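Long-range contacts in spindle assembly abnormal protein 6 (Caenorhabditis elegans, PDB 3PYI), which serves as the central scaffold of centrioles, ensuring their nine-fold symmetry, with this N-terminal globular domain linking coiled-coil dimers into the inner ring: residues L38-Q43 and L53-S58; L71-Y76 and V87-F92; K143-F148 and S163-A168. The protein carries 1 engineered substitution. All blocks are in the same frame, centred on the assembly; numbering follows the deposited sequence. Where two conformers were deposited one is given.

Contact 1. Residues L38-Q43 and L53-S58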
loop_
_atom_site.group_PDB
_atom_site.type_symbol
_atom_site.label_atom_id
_atom_site.label_comp_id
_atom_site.label_asym_id
_atom_site.label_seq_id
_atom_site.Cartn_x
_atom_site.Cartn_y
_atom_site.Cartn_z
ATOM N N LEU A 38 0.329 -19.307 -13.332
ATOM C CA LEU A 38 1.453 -18.823 -12.547
ATOM C C LEU A 38 2.236 -19.994 -11.947
ATOM O O LEU A 38 1.667 -20.871 -11.298
ATOM C CB LEU A 38 0.980 -17.883 -11.434
ATOM C CG LEU A 38 2.065 -17.551 -10.382
ATOM C CD1 LEU A 38 3.211 -16.789 -11.021
ATOM C CD2 LEU A 38 1.508 -16.767 -9.202
ATOM N N LYS A 39 3.537 -20.010 -12.187
ATOM C CA LYS A 39 4.403 -21.016 -11.580
ATOM C C LYS A 39 5.463 -20.339 -10.742
ATOM O O LYS A 39 6.138 -19.433 -11.214
ATOM C CB LYS A 39 5.071 -21.895 -12.647
ATOM C CG LYS A 39 4.122 -22.878 -13.337
ATOM C CD LYS A 39 4.829 -23.668 -14.434
ATOM C CE LYS A 39 6.060 -24.386 -13.889
ATOM N NZ LYS A 39 6.765 -25.196 -14.931
ATOM N N ILE A 40 5.598 -20.788 -9.499
ATOM C CA ILE A 40 6.672 -20.350 -8.618
ATOM C C ILE A 40 7.513 -21.556 -8.228
ATOM O O ILE A 40 6.984 -22.592 -7.819
ATOM C CB ILE A 40 6.119 -19.714 -7.339
ATOM C CG1 ILE A 40 5.082 -18.637 -7.691
ATOM C CG2 ILE A 40 7.256 -19.122 -6.520
ATOM C CD1 ILE A 40 4.274 -18.151 -6.488
ATOM N N SER A 41 8.823 -21.440 -8.374
ATOM C CA SER A 41 9.694 -22.542 -7.998
ATOM C C SER A 41 10.958 -22.014 -7.325
ATOM O O SER A 41 11.238 -20.811 -7.385
ATOM C CB SER A 41 10.021 -23.414 -9.223
ATOM O OG SER A 41 10.638 -22.653 -10.246
ATOM N N GLU A 42 11.690 -22.901 -6.646
ATOM C CA GLU A 42 13.016 -22.553 -6.147
ATOM C C GLU A 42 14.060 -23.399 -6.856
ATOM O O GLU A 42 13.812 -24.546 -7.219
ATOM C CB GLU A 42 13.126 -22.683 -4.617
ATOM C CG GLU A 42 13.052 -24.098 -4.087
ATOM C CD GLU A 42 13.307 -24.175 -2.580
ATOM O OE1 GLU A 42 14.469 -24.327 -2.170
ATOM O OE2 GLU A 42 12.336 -24.104 -1.809
ATOM N N GLN A 43 15.226 -22.814 -7.073
ATOM C CA GLN A 43 16.270 -23.511 -7.791
ATOM C C GLN A 43 17.608 -22.986 -7.326
ATOM O O GLN A 43 17.690 -21.912 -6.722
ATOM C CB GLN A 43 16.106 -23.289 -9.304
ATOM C CG GLN A 43 16.259 -21.821 -9.726
ATOM C CD GLN A 43 15.923 -21.567 -11.189
ATOM O OE1 GLN A 43 15.177 -22.323 -11.810
ATOM N NE2 GLN A 43 16.469 -20.491 -11.741
ATOM N N LEU A 53 14.537 -17.849 -6.485
ATOM C CA LEU A 53 13.104 -17.986 -6.569
ATOM C C LEU A 53 12.690 -17.586 -7.991
ATOM O O LEU A 53 12.987 -16.479 -8.437
ATOM C CB LEU A 53 12.475 -17.036 -5.555
ATOM C CG LEU A 53 11.094 -17.331 -4.995
ATOM C CD1 LEU A 53 11.042 -18.761 -4.495
ATOM C CD2 LEU A 53 10.792 -16.338 -3.871
ATOM N N LYS A 54 12.022 -18.479 -8.707
ATOM C CA LYS A 54 11.631 -18.181 -10.087
ATOM C C LYS A 54 10.120 -18.016 -10.231
ATOM O O LYS A 54 9.343 -18.884 -9.814
ATOM C CB LYS A 54 12.138 -19.254 -11.063
ATOM C CG LYS A 54 11.950 -18.882 -12.541
ATOM C CD LYS A 54 12.576 -19.910 -13.475
ATOM C CE LYS A 54 12.708 -19.380 -14.902
ATOM N NZ LYS A 54 13.466 -20.326 -15.782
ATOM N N PHE A 55 9.712 -16.893 -10.812
ATOM C CA PHE A 55 8.303 -16.666 -11.153
ATOM C C PHE A 55 8.117 -16.744 -12.668
ATOM O O PHE A 55 8.858 -16.092 -13.414
ATOM C CB PHE A 55 7.845 -15.287 -10.676
ATOM C CG PHE A 55 7.792 -15.150 -9.197
ATOM C CD1 PHE A 55 8.960 -14.990 -8.459
ATOM C CD2 PHE A 55 6.576 -15.155 -8.539
ATOM C CE1 PHE A 55 8.910 -14.862 -7.085
ATOM C CE2 PHE A 55 6.518 -15.022 -7.166
ATOM C CZ PHE A 55 7.686 -14.873 -6.435
ATOM N N GLU A 56 7.138 -17.541 -13.113
ATOM C CA GLU A 56 6.845 -17.715 -14.536
ATOM C C GLU A 56 5.344 -17.574 -14.785
ATOM O O GLU A 56 4.530 -18.205 -14.101
ATOM C CB GLU A 56 7.294 -19.102 -15.046
ATOM C CG GLU A 56 8.738 -19.475 -14.771
ATOM C CD GLU A 56 9.068 -20.893 -15.248
ATOM O OE1 GLU A 56 9.226 -21.089 -16.478
ATOM O OE2 GLU A 56 9.160 -21.810 -14.395
ATOM N N ILE A 57 4.976 -16.765 -15.774
ATOM C CA ILE A 57 3.583 -16.710 -16.201
ATOM C C ILE A 57 3.429 -17.034 -17.681
ATOM O O ILE A 57 4.309 -16.725 -18.508
ATOM C CB ILE A 57 2.912 -15.338 -15.912
ATOM C CG1 ILE A 57 3.632 -14.221 -16.665
ATOM C CG2 ILE A 57 2.836 -15.041 -14.403
ATOM C CD1 ILE A 57 2.945 -12.878 -16.515
ATOM N N SER A 58 2.297 -17.660 -17.993
ATOM C CA SER A 58 1.907 -17.984 -19.359
ATOM C C SER A 58 0.379 -17.971 -19.467
ATOM O O SER A 58 -0.321 -17.926 -18.452
ATOM C CB SER A 58 2.446 -19.352 -19.781
ATOM O OG SER A 58 2.045 -20.352 -18.862
HETATM O O HOH W 1 8.595 -21.308 -11.622
HETATM O O HOH W 2 14.801 -22.281 -14.584
#
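K39 pairs with E56 and S41 with K54 as the hydrogen-bonded rungs of an antiparallel ladder, in which the two short strand segments run at 157° to each other. Two backbone bonds close each rung; K39 N, for example, reaches E56 O at 2.8 Å with a nearly straight N-H...O angle of 171°. CA-H...O contacts from L38, I40, L53 and F55 supplement them.

K54 can be traced outward over the polar face. K54 CB lies 3.8 Å from S41 OG. CG then stands opposite the backbone N (chi1 -171°) and the chain stays extended, which carries K54 CD to within 3.9 Å of Q43 OE1. At the tip, K54 NZ donates to a water at 2.7 Å, and that water donates in turn to Q43 OE1 at 2.8 Å. The amide oxygen is thus joined to the ammonium through solvent, while Q43 NE2 bonds E52 OE1. A second water is hydrogen-bonded to S41 OG and lies near K54 O and E56 OE2. E56 OE2 forms a salt bridge with K6; K39 NZ, 4.2 Å from E56 OE2, is too far for one and probably attracts more weakly.

L38, I40, L53, F55 and I57 line the other face, which is largely apolar; E42 at its end turns its carboxylate away. I40 lies alongside F55, pointing the same way: CG1 of I40 is 3.9 Å from CD2 of F55, and I40 CG2 sits over one ring face toward its rim. L38 CD1 approaches the ring edge and also packs on I57 CG2 at 3.8 Å. F92, P93 and I96 of helix 92-100 lie against this face. One polar and one largely apolar side mark an amphipathic beta hairpin, here formed by strands 29-44 and 51-58 of the SAS-6 N-terminal domain.

Contact 2. Residues L71-Y76 and V87-F92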
loop_
_atom_site.group_PDB
_atom_site.type_symbol
_atom_site.label_atom_id
_atom_site.label_comp_id
_atom_site.label_asym_id
_atom_site.label_seq_id
_atom_site.Cartn_x
_atom_site.Cartn_y
_atom_site.Cartn_z
ATOM N N LEU A 71 14.521 -14.276 -8.692
ATOM C CA LEU A 71 14.979 -13.469 -7.572
ATOM C C LEU A 71 15.950 -14.237 -6.678
ATOM O O LEU A 71 15.621 -15.322 -6.196
ATOM C CB LEU A 71 13.792 -13.089 -6.702
ATOM C CG LEU A 71 12.682 -12.223 -7.261
ATOM C CD1 LEU A 71 11.629 -12.084 -6.193
ATOM C CD2 LEU A 71 13.223 -10.870 -7.662
ATOM N N ASN A 72 17.121 -13.667 -6.424
ATOM C CA ASN A 72 17.971 -14.200 -5.358
ATOM C C ASN A 72 17.816 -13.332 -4.104
ATOM O O ASN A 72 17.051 -12.360 -4.098
ATOM C CB ASN A 72 19.431 -14.299 -5.799
ATOM C CG ASN A 72 20.051 -12.947 -6.058
ATOM O OD1 ASN A 72 19.452 -11.907 -5.780
ATOM N ND2 ASN A 72 21.266 -12.952 -6.583
ATOM N N ASN A 73 18.528 -13.676 -3.041
ATOM C CA ASN A 73 18.373 -12.955 -1.784
ATOM C C ASN A 73 18.579 -11.454 -1.929
ATOM O O ASN A 73 17.822 -10.662 -1.369
ATOM C CB ASN A 73 19.273 -13.529 -0.691
ATOM C CG ASN A 73 19.001 -12.907 0.665
ATOM O OD1 ASN A 73 17.961 -13.157 1.282
ATOM N ND2 ASN A 73 19.930 -12.078 1.131
ATOM N N GLU A 74 19.586 -11.067 -2.706
ATOM C CA GLU A 74 19.890 -9.651 -2.920
ATOM C C GLU A 74 18.797 -8.923 -3.701
ATOM O O GLU A 74 18.378 -7.827 -3.323
ATOM C CB GLU A 74 21.230 -9.488 -3.643
ATOM C CG GLU A 74 22.431 -9.992 -2.854
ATOM C CD GLU A 74 22.496 -11.507 -2.778
ATOM O OE1 GLU A 74 21.838 -12.181 -3.612
ATOM O OE2 GLU A 74 23.213 -12.019 -1.885
ATOM N N LYS A 75 18.357 -9.518 -4.803
ATOM C CA LYS A 75 17.261 -8.940 -5.572
ATOM C C LYS A 75 16.059 -8.779 -4.652
ATOM O O LYS A 75 15.378 -7.762 -4.674
ATOM C CB LYS A 75 16.890 -9.838 -6.758
ATOM C CG LYS A 75 17.390 -9.371 -8.110
ATOM C CD LYS A 75 16.902 -10.327 -9.192
ATOM C CE LYS A 75 17.383 -9.944 -10.580
ATOM N NZ LYS A 75 17.035 -11.007 -11.567
ATOM N N TYR A 76 15.805 -9.789 -3.832
ATOM C CA TYR A 76 14.664 -9.729 -2.943
ATOM C C TYR A 76 14.751 -8.566 -1.962
ATOM O O TYR A 76 13.755 -7.888 -1.709
ATOM C CB TYR A 76 14.463 -11.026 -2.176
ATOM C CG TYR A 76 13.290 -10.921 -1.238
ATOM C CD1 TYR A 76 11.975 -11.023 -1.706
ATOM C CD2 TYR A 76 13.488 -10.692 0.110
ATOM C CE1 TYR A 76 10.900 -10.917 -0.830
ATOM C CE2 TYR A 76 12.431 -10.586 0.984
ATOM C CZ TYR A 76 11.138 -10.692 0.517
ATOM O OH TYR A 76 10.095 -10.565 1.416
ATOM N N VAL A 87 8.465 -9.814 5.558
ATOM C CA VAL A 87 8.978 -11.178 5.716
ATOM C C VAL A 87 10.302 -11.332 4.994
ATOM O O VAL A 87 10.638 -10.532 4.126
ATOM C CB VAL A 87 7.988 -12.238 5.198
ATOM C CG1 VAL A 87 6.706 -12.213 6.039
ATOM C CG2 VAL A 87 7.686 -12.022 3.701
ATOM N N ASP A 88 11.062 -12.353 5.372
ATOM C CA ASP A 88 12.379 -12.552 4.794
ATOM C C ASP A 88 12.274 -13.359 3.507
ATOM O O ASP A 88 11.213 -13.902 3.185
ATOM C CB ASP A 88 13.325 -13.227 5.813
ATOM C CG ASP A 88 12.768 -14.535 6.344
ATOM O OD1 ASP A 88 12.315 -15.366 5.527
ATOM O OD2 ASP A 88 12.772 -14.730 7.580
ATOM N N PHE A 89 13.387 -13.440 2.786
ATOM C CA PHE A 89 13.436 -14.120 1.496
ATOM C C PHE A 89 12.905 -15.549 1.575
ATOM O O PHE A 89 12.129 -15.983 0.721
ATOM C CB PHE A 89 14.874 -14.100 0.974
ATOM C CG PHE A 89 15.057 -14.756 -0.363
ATOM C CD1 PHE A 89 14.272 -14.392 -1.454
ATOM C CD2 PHE A 89 16.043 -15.715 -0.540
ATOM C CE1 PHE A 89 14.456 -14.994 -2.698
ATOM C CE2 PHE A 89 16.240 -16.320 -1.774
ATOM C CZ PHE A 89 15.441 -15.958 -2.861
ATOM N N ASP A 90 13.307 -16.278 2.612
ATOM C CA ASP A 90 12.902 -17.673 2.723
ATOM C C ASP A 90 11.414 -17.832 3.024
ATOM O O ASP A 90 10.800 -18.792 2.576
ATOM C CB ASP A 90 13.750 -18.422 3.750
ATOM C CG ASP A 90 15.163 -18.695 3.257
ATOM O OD1 ASP A 90 15.330 -19.175 2.118
ATOM O OD2 ASP A 90 16.114 -18.435 4.020
ATOM N N ALA A 91 10.830 -16.892 3.757
ATOM C CA ALA A 91 9.404 -16.969 4.073
ATOM C C ALA A 91 8.497 -16.439 2.940
ATOM O O ALA A 91 7.344 -16.851 2.819
ATOM C CB ALA A 91 9.113 -16.239 5.397
ATOM N N PHE A 92 9.028 -15.524 2.132
ATOM C CA PHE A 92 8.252 -14.805 1.114
ATOM C C PHE A 92 7.327 -15.721 0.297
ATOM O O PHE A 92 6.119 -15.539 0.308
ATOM C CB PHE A 92 9.202 -13.980 0.223
ATOM C CG PHE A 92 8.526 -13.221 -0.918
ATOM C CD1 PHE A 92 7.617 -12.184 -0.672
ATOM C CD2 PHE A 92 8.873 -13.496 -2.235
ATOM C CE1 PHE A 92 7.054 -11.481 -1.727
ATOM C CE2 PHE A 92 8.302 -12.800 -3.288
ATOM C CZ PHE A 92 7.391 -11.792 -3.037
HETATM O O HOH W 3 15.614 -11.824 3.510
#
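Y76 OH donates to V87 O over 2.8 Å, the one direct hydrogen bond between the segments. The hydroxyl stands 51° above the carbonyl plane, so it does not use an in-plane lone pair, whereas V87 O lies at the edge of the tyrosine ring, near its plane. CG of Y76 is trans to the backbone N (chi1 179°), which carries the ring out from helix 73-83 and against F89 and F92, with F89 CA and F92 CG on the same side of its plane.

The aromatic cluster is assembled without a regular stack. Y76 CE1 sits over one face of the F92 ring, toward the rim, only 3.3 Å from F92 CG, with the two ring planes 51° apart. One face of the tyrosine receives F89 CA in a CH-pi contact, 4.0 Å from the ring centroid. The F89 ring is gripped by the turn from strand 66-71 into helix 73-83: N73 CA lies over its face, 3.9 Å from the centroid, L71 O meets its edge 3.4 Å from CZ, and Y76 CB touches CD1 of F89 at 3.4 Å. A phenylalanine in place of Y76 would probably leave V87 O without its hydroxyl donor and the chain at V87 less firmly held.

Polar groups fix the backbone on both sides. N72 OD1 caps the helix by accepting from K75 N at 2.8 Å, and D88 OD1 accepts from A91 N in an Asx motif. A water accepts from F89 N and gives a weak bond to N73 OD1. Beyond the segments, P155 and I156 of the second subunit pack on V87 and F92. The chemistry is therefore mainly apolar and aromatic, with one tyrosine hydroxyl tying the ring to the V87 backbone, consistent with an apolar surface used where SAS-6 heads meet.

Contact 3. Residues K143-F148 and S163-A168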
loop_
_atom_site.group_PDB
_atom_site.type_symbol
_atom_site.label_atom_id
_atom_site.label_comp_id
_atom_site.label_asym_id
_atom_site.label_seq_id
_atom_site.Cartn_x
_atom_site.Cartn_y
_atom_site.Cartn_z
ATOM N N LYS A 143 5.619 -6.016 -25.548
ATOM C CA LYS A 143 5.565 -7.324 -24.910
ATOM C C LYS A 143 6.964 -7.884 -24.654
ATOM O O LYS A 143 7.205 -9.092 -24.763
ATOM C CB LYS A 143 4.721 -8.293 -25.746
ATOM C CG LYS A 143 3.283 -7.811 -25.956
ATOM C CD LYS A 143 2.622 -8.457 -27.167
ATOM C CE LYS A 143 2.266 -9.916 -26.925
ATOM N NZ LYS A 143 1.473 -10.486 -28.065
ATOM N N ASN A 144 7.890 -7.000 -24.309
ATOM C CA ASN A 144 9.203 -7.431 -23.862
ATOM C C ASN A 144 9.226 -7.628 -22.347
ATOM O O ASN A 144 10.001 -8.427 -21.820
ATOM C CB ASN A 144 10.258 -6.416 -24.281
ATOM C CG ASN A 144 10.353 -6.271 -25.791
ATOM O OD1 ASN A 144 10.296 -5.163 -26.326
ATOM N ND2 ASN A 144 10.487 -7.395 -26.488
ATOM N N PHE A 145 8.362 -6.894 -21.657
ATOM C CA PHE A 145 8.274 -6.957 -20.207
ATOM C C PHE A 145 6.833 -6.922 -19.751
ATOM O O PHE A 145 5.959 -6.385 -20.436
ATOM C CB PHE A 145 9.003 -5.776 -19.579
ATOM C CG PHE A 145 10.471 -5.745 -19.872
ATOM C CD1 PHE A 145 11.338 -6.598 -19.214
ATOM C CD2 PHE A 145 10.985 -4.860 -20.802
ATOM C CE1 PHE A 145 12.701 -6.571 -19.480
ATOM C CE2 PHE A 145 12.341 -4.825 -21.072
ATOM C CZ PHE A 145 13.201 -5.681 -20.415
ATOM N N CYS A 146 6.584 -7.508 -18.593
ATOM C CA CYS A 146 5.322 -7.292 -17.921
ATOM C C CYS A 146 5.532 -7.206 -16.414
ATOM O O CYS A 146 6.393 -7.869 -15.841
ATOM C CB CYS A 146 4.299 -8.371 -18.270
ATOM S SG CYS A 146 4.465 -9.881 -17.343
ATOM N N SER A 147 4.734 -6.360 -15.786
ATOM C CA SER A 147 4.762 -6.194 -14.344
ATOM C C SER A 147 3.718 -7.124 -13.735
ATOM O O SER A 147 2.544 -7.072 -14.089
ATOM C CB SER A 147 4.459 -4.732 -14.002
ATOM O OG SER A 147 4.391 -4.534 -12.600
ATOM N N PHE A 148 4.155 -8.010 -12.857
ATOM C CA PHE A 148 3.240 -8.902 -12.168
ATOM C C PHE A 148 2.936 -8.268 -10.816
ATOM O O PHE A 148 3.836 -8.148 -9.979
ATOM C CB PHE A 148 3.917 -10.258 -11.951
ATOM C CG PHE A 148 3.123 -11.198 -11.104
ATOM C CD1 PHE A 148 2.159 -12.005 -11.666
ATOM C CD2 PHE A 148 3.338 -11.276 -9.742
ATOM C CE1 PHE A 148 1.422 -12.874 -10.889
ATOM C CE2 PHE A 148 2.601 -12.148 -8.962
ATOM C CZ PHE A 148 1.634 -12.942 -9.542
ATOM N N SER A 163 5.086 -5.400 -6.846
ATOM C CA SER A 163 5.125 -5.707 -8.266
ATOM C C SER A 163 6.500 -6.250 -8.616
ATOM O O SER A 163 7.519 -5.781 -8.100
ATOM C CB SER A 163 4.820 -4.470 -9.109
ATOM O OG SER A 163 5.811 -3.487 -8.909
ATOM N N ILE A 164 6.523 -7.269 -9.463
ATOM C CA ILE A 164 7.776 -7.821 -9.967
ATOM C C ILE A 164 7.802 -7.661 -11.485
ATOM O O ILE A 164 6.856 -8.036 -12.170
ATOM C CB ILE A 164 7.941 -9.304 -9.585
ATOM C CG1 ILE A 164 7.872 -9.478 -8.063
ATOM C CG2 ILE A 164 9.288 -9.852 -10.089
ATOM C CD1 ILE A 164 7.882 -10.933 -7.613
ATOM N N LYS A 165 8.871 -7.068 -11.998
ATOM C CA LYS A 165 9.054 -6.958 -13.424
ATOM C C LYS A 165 9.528 -8.299 -13.981
ATOM O O LYS A 165 10.608 -8.770 -13.648
ATOM C CB LYS A 165 10.076 -5.870 -13.743
ATOM C CG LYS A 165 10.114 -5.482 -15.220
ATOM C CD LYS A 165 11.228 -4.486 -15.497
ATOM C CE LYS A 165 11.209 -4.010 -16.942
ATOM N NZ LYS A 165 12.377 -3.136 -17.264
ATOM N N LEU A 166 8.698 -8.926 -14.806
ATOM C CA LEU A 166 9.085 -10.159 -15.490
ATOM C C LEU A 166 9.502 -9.827 -16.923
ATOM O O LEU A 166 8.996 -8.878 -17.516
ATOM C CB LEU A 166 7.917 -11.149 -15.521
ATOM C CG LEU A 166 7.125 -11.326 -14.229
ATOM C CD1 LEU A 166 5.925 -12.226 -14.465
ATOM C CD2 LEU A 166 8.015 -11.887 -13.129
ATOM N N HIS A 167 10.425 -10.607 -17.478
ATOM C CA HIS A 167 10.879 -10.377 -18.848
ATOM C C HIS A 167 10.461 -11.517 -19.770
ATOM O O HIS A 167 10.289 -12.660 -19.331
ATOM C CB HIS A 167 12.400 -10.180 -18.906
ATOM C CG HIS A 167 13.177 -11.324 -18.335
ATOM N ND1 HIS A 167 13.519 -11.401 -16.999
ATOM C CD2 HIS A 167 13.678 -12.438 -18.917
ATOM C CE1 HIS A 167 14.198 -12.514 -16.785
ATOM N NE2 HIS A 167 14.307 -13.162 -17.931
ATOM N N ALA A 168 10.300 -11.192 -21.050
ATOM C CA ALA A 168 9.885 -12.162 -22.058
ATOM C C ALA A 168 10.869 -13.321 -22.177
ATOM O O ALA A 168 12.087 -13.128 -22.266
ATOM C CB ALA A 168 9.682 -11.484 -23.427
#
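C146 and L166 form the tight side of this antiparallel pairing. L166 N meets C146 O at 2.7 Å, and four further backbone bonds extend the ladder from N144 O with A168 N to F148 with I164. Inward, L166 CD1 touches both residues of the partner strand on this face: it is 3.8 Å from F148 CB and 4.0 Å from C146 SG.

The opposite face, carrying F145, S147, K165 and H167, is more accessible to solvent, though F145 and K165 meet closely on it. K165 is fully extended from a trans chi1 (-168°), which brings its end over one face of the F145 ring. K165 NZ forms a cation-pi contact 3.9 Å from the F145 ring centroid, only 2° off the ring normal, while K165 CE touches CD1 of F145 at 3.4 Å. H167 CB reaches CE1 of F145 at 3.7 Å. S147 OG is bonded to E149.

The hairpin of strands 145-152 and 160-168 is flanked by strand 133-139, where S147 pairs with I138, and by strand 66-71, where H167 pairs with S68. Its apolar face packs on F55 and I57 of strand 51-58.

In the fold
The three contacts follow one another along the chain, each closing before the next opens. Contacts 1 and 3 are hairpins of one mixed sheet, centres about 13 Å apart, with strand 66-71 between them in the strand order. Their apolar faces meet where I57 packs on C146 and L166, and L38 on F148. Contact 2, about 14 Å from contact 1 and 18 Å from contact 3, lies at one end of the sheet: L53 O probably accepts a hydrogen bond from L71 N, while F92 packs on L53 and F55. A common hydrophobic interior joins the beta-sandwich to the helices, and only contact 2 touches the second subunit, consistent with the head-to-head linkage that builds the ring.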